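Local coordinates for protein cyclopenase asqI (Emericella nidulans, PDB 5YY3) that catalyses, as a zinc-dependent lyase, the conversion of 4'-methoxycyclopenin into 4'-methoxyviridicatin in aspoquinolone biosynthesis, at residues A[119-127]-A[188-196]. Residues are numbered along the deposited sequence; the frame is centred on the assembly and turned at random.
Sequences DALGIYLTH and YWHMVYRGA
Met191 and His127 join two helices of the hemocyanin-like domain: helix 180-193, which carries the zinc ligands His186 and His190, and helix 114-127, packed against it. Segments 119-127 and 188-193 of these helices cross at -68°, their axes 8.5 Å apart at closest approach. Gly122 allows this, for with no side chain in the way Met191 lays its extended chain on the glycine backbone, SD 3.8 Å from Gly122 CA. Beside it, Thr126 OG1 gives its proton to Gly122 O, which also accepts Thr126 N from the opposite face of its plane; with this hydroxyl satisfied inside its own helix, Thr126 can pack OG1 against Met191 CB and CG2 against Val192. At the C-terminal end of both helices, His127 NE2 donates to Met191 O (2.8 Å), nearly in the ring plane, while Gly195 CA lies over one imidazole face in a CH-pi contact, 3.6 Å from the centroid; a glycine suits this close approach. One turn before His127, Ile123 CD1 touches the aliphatic part of Arg194, 3.8 Å from Arg194 CB, and the extended arginine runs on toward Asp119. It meets Asp119 through a water bound by NH1 and OD2, and OD2 is also bonded to Tyr72. The imidazole thus satisfies a carbonyl in the last turn of the zinc-ligand helix, and apolar packing and a water-bridged pair of opposite charges complete the joint, while the side chain of His190 leads away from helix 114-127.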
loop_
_atom_site.group_PDB
_atom_site.type_symbol
_atom_site.label_atom_id
_atom_site.label_comp_id
_atom_site.label_asym_id
_atom_site.label_seq_id
_atom_site.Cartn_x
_atom_site.Cartn_y
_atom_site.Cartn_z
ATOM N N ASP A 119 -0.721 39.709 17.058
ATOM C CA ASP A 119 -1.604 39.053 18.010
ATOM C C ASP A 119 -2.382 40.078 18.831
ATOM O O ASP A 119 -3.586 39.930 19.050
ATOM C CB ASP A 119 -0.810 38.133 18.934
ATOM C CG ASP A 119 -0.600 36.753 18.340
ATOM O OD1 ASP A 119 -1.403 36.370 17.460
ATOM O OD2 ASP A 119 0.351 36.043 18.760
ATOM N N ALA A 120 -1.690 41.123 19.275
ATOM C CA ALA A 120 -2.299 42.144 20.125
ATOM C C ALA A 120 -3.348 42.931 19.346
ATOM O O ALA A 120 -4.457 43.169 19.827
ATOM C CB ALA A 120 -1.214 43.085 20.695
ATOM N N LEU A 121 -2.992 43.312 18.126
ATOM C CA LEU A 121 -3.863 44.103 17.284
ATOM C C LEU A 121 -5.073 43.296 16.856
ATOM O O LEU A 121 -6.179 43.835 16.730
ATOM C CB LEU A 121 -3.109 44.596 16.053
ATOM C CG LEU A 121 -3.900 45.559 15.185
ATOM C CD1 LEU A 121 -4.477 46.667 16.052
ATOM C CD2 LEU A 121 -3.008 46.118 14.098
ATOM N N GLY A 122 -4.849 42.001 16.628
ATOM C CA GLY A 122 -5.898 41.097 16.201
ATOM C C GLY A 122 -7.004 41.036 17.221
ATOM O O GLY A 122 -8.170 41.241 16.889
ATOM N N ILE A 123 -6.625 40.747 18.463
ATOM C CA ILE A 123 -7.539 40.743 19.603
ATOM C C ILE A 123 -8.210 42.097 19.763
ATOM O O ILE A 123 -9.423 42.189 19.946
ATOM C CB ILE A 123 -6.793 40.396 20.907
ATOM C CG1 ILE A 123 -6.222 38.986 20.819
ATOM C CG2 ILE A 123 -7.715 40.545 22.126
ATOM C CD1 ILE A 123 -5.315 38.627 21.964
ATOM N N TYR A 124 -7.405 43.149 19.681
ATOM C CA TYR A 124 -7.918 44.507 19.843
ATOM C C TYR A 124 -9.051 44.801 18.857
ATOM O O TYR A 124 -10.147 45.153 19.269
ATOM C CB TYR A 124 -6.789 45.528 19.675
ATOM C CG TYR A 124 -7.293 46.934 19.549
ATOM C CD1 TYR A 124 -7.834 47.596 20.642
ATOM C CD2 TYR A 124 -7.246 47.600 18.327
ATOM C CE1 TYR A 124 -8.303 48.889 20.531
ATOM C CE2 TYR A 124 -7.718 48.899 18.201
ATOM C CZ TYR A 124 -8.242 49.537 19.310
ATOM O OH TYR A 124 -8.715 50.823 19.188
ATOM N N LEU A 125 -8.779 44.644 17.565
ATOM C CA LEU A 125 -9.774 44.873 16.516
ATOM C C LEU A 125 -11.012 44.005 16.716
ATOM O O LEU A 125 -12.135 44.492 16.601
ATOM C CB LEU A 125 -9.167 44.607 15.134
ATOM C CG LEU A 125 -8.078 45.592 14.703
ATOM C CD1 LEU A 125 -7.409 45.149 13.410
ATOM C CD2 LEU A 125 -8.650 46.990 14.559
ATOM N N THR A 126 -10.812 42.729 17.039
ATOM C CA THR A 126 -11.936 41.801 17.198
ATOM C C THR A 126 -12.932 42.249 18.268
ATOM O O THR A 126 -14.148 42.059 18.122
ATOM C CB THR A 126 -11.442 40.369 17.537
ATOM O OG1 THR A 126 -10.683 39.853 16.437
ATOM C CG2 THR A 126 -12.613 39.427 17.828
ATOM N N HIS A 127 -12.427 42.868 19.332
ATOM C CA HIS A 127 -13.271 43.190 20.479
ATOM C C HIS A 127 -13.549 44.685 20.641
ATOM O O HIS A 127 -14.232 45.091 21.573
ATOM C CB HIS A 127 -12.640 42.622 21.744
ATOM C CG HIS A 127 -12.470 41.135 21.706
ATOM N ND1 HIS A 127 -13.460 40.265 22.111
ATOM C CD2 HIS A 127 -11.435 40.367 21.294
ATOM C CE1 HIS A 127 -13.038 39.024 21.957
ATOM N NE2 HIS A 127 -11.813 39.055 21.463
ATOM N N TYR A 188 -8.936 33.230 13.326
ATOM C CA TYR A 188 -9.832 34.225 13.879
ATOM C C TYR A 188 -10.410 33.744 15.210
ATOM O O TYR A 188 -10.636 34.542 16.113
ATOM C CB TYR A 188 -10.952 34.555 12.873
ATOM C CG TYR A 188 -11.940 35.603 13.362
ATOM C CD1 TYR A 188 -11.528 36.908 13.649
ATOM C CD2 TYR A 188 -13.285 35.292 13.536
ATOM C CE1 TYR A 188 -12.435 37.875 14.107
ATOM C CE2 TYR A 188 -14.203 36.253 13.985
ATOM C CZ TYR A 188 -13.773 37.540 14.267
ATOM O OH TYR A 188 -14.686 38.479 14.710
ATOM N N TRP A 189 -10.631 32.439 15.334
ATOM C CA TRP A 189 -11.247 31.891 16.536
ATOM C C TRP A 189 -10.465 32.280 17.779
ATOM O O TRP A 189 -11.031 32.604 18.816
ATOM C CB TRP A 189 -11.353 30.367 16.453
ATOM C CG TRP A 189 -12.194 29.746 17.539
ATOM C CD1 TRP A 189 -13.540 29.566 17.520
ATOM C CD2 TRP A 189 -11.741 29.217 18.796
ATOM N NE1 TRP A 189 -13.958 28.959 18.683
ATOM C CE2 TRP A 189 -12.871 28.736 19.482
ATOM C CE3 TRP A 189 -10.488 29.102 19.403
ATOM C CZ2 TRP A 189 -12.793 28.157 20.744
ATOM C CZ3 TRP A 189 -10.412 28.519 20.673
ATOM C CH2 TRP A 189 -11.557 28.057 21.321
ATOM N N HIS A 190 -9.148 32.244 17.668
ATOM C CA HIS A 190 -8.309 32.534 18.810
ATOM C C HIS A 190 -8.368 34.018 19.141
ATOM O O HIS A 190 -8.334 34.391 20.315
ATOM C CB HIS A 190 -6.887 32.048 18.552
ATOM C CG HIS A 190 -6.751 30.561 18.677
ATOM N ND1 HIS A 190 -7.234 29.867 19.767
ATOM C CD2 HIS A 190 -6.236 29.635 17.839
ATOM C CE1 HIS A 190 -6.999 28.578 19.606
ATOM N NE2 HIS A 190 -6.397 28.409 18.446
ATOM N N MET A 191 -8.499 34.867 18.120
ATOM C CA MET A 191 -8.701 36.279 18.384
ATOM C C MET A 191 -10.023 36.463 19.119
ATOM O O MET A 191 -10.113 37.248 20.062
ATOM C CB MET A 191 -8.685 37.097 17.102
ATOM C CG MET A 191 -7.389 36.968 16.330
ATOM S SD MET A 191 -7.487 37.914 14.813
ATOM C CE MET A 191 -6.131 37.247 13.874
ATOM N N VAL A 192 -11.047 35.732 18.692
ATOM C CA VAL A 192 -12.340 35.802 19.357
ATOM C C VAL A 192 -12.237 35.331 20.800
ATOM O O VAL A 192 -12.666 36.022 21.726
ATOM C CB VAL A 192 -13.397 34.968 18.627
ATOM C CG1 VAL A 192 -14.619 34.731 19.533
ATOM C CG2 VAL A 192 -13.815 35.675 17.362
ATOM N N TYR A 193 -11.648 34.154 20.974
ATOM C CA TYR A 193 -11.607 33.474 22.260
ATOM C C TYR A 193 -10.797 34.245 23.316
ATOM O O TYR A 193 -11.192 34.295 24.482
ATOM C CB TYR A 193 -11.030 32.067 22.072
ATOM C CG TYR A 193 -10.984 31.247 23.333
ATOM C CD1 TYR A 193 -12.121 30.575 23.790
ATOM C CD2 TYR A 193 -9.805 31.140 24.078
ATOM C CE1 TYR A 193 -12.090 29.813 24.946
ATOM C CE2 TYR A 193 -9.765 30.380 25.242
ATOM C CZ TYR A 193 -10.912 29.721 25.674
ATOM O OH TYR A 193 -10.886 28.971 26.840
ATOM N N ARG A 194 -9.686 34.856 22.898
ATOM C CA ARG A 194 -8.730 35.485 23.826
ATOM C C ARG A 194 -9.172 36.835 24.392
ATOM O O ARG A 194 -8.442 37.455 25.175
ATOM C CB ARG A 194 -7.380 35.673 23.145
ATOM C CG ARG A 194 -6.532 34.426 23.117
ATOM C CD ARG A 194 -5.396 34.606 22.145
ATOM N NE ARG A 194 -4.584 33.399 22.042
ATOM C CZ ARG A 194 -3.503 33.300 21.274
ATOM N NH1 ARG A 194 -3.093 34.342 20.545
ATOM N NH2 ARG A 194 -2.822 32.161 21.242
ATOM N N GLY A 195 -10.347 37.299 23.988
ATOM C CA GLY A 195 -10.909 38.504 24.562
ATOM C C GLY A 195 -11.670 38.152 25.825
ATOM O O GLY A 195 -12.264 37.066 25.922
ATOM N N ALA A 196 -11.655 39.075 26.788
ATOM C CA ALA A 196 -12.270 38.860 28.095
ATOM C C ALA A 196 -13.786 38.687 27.996
ATOM O O ALA A 196 -14.372 37.889 28.728
ATOM C CB ALA A 196 -11.926 40.010 29.026
HETATM O O HOH W 1 -0.361 33.557 19.876
HETATM O O HOH W 2 -15.345 41.222 15.755
#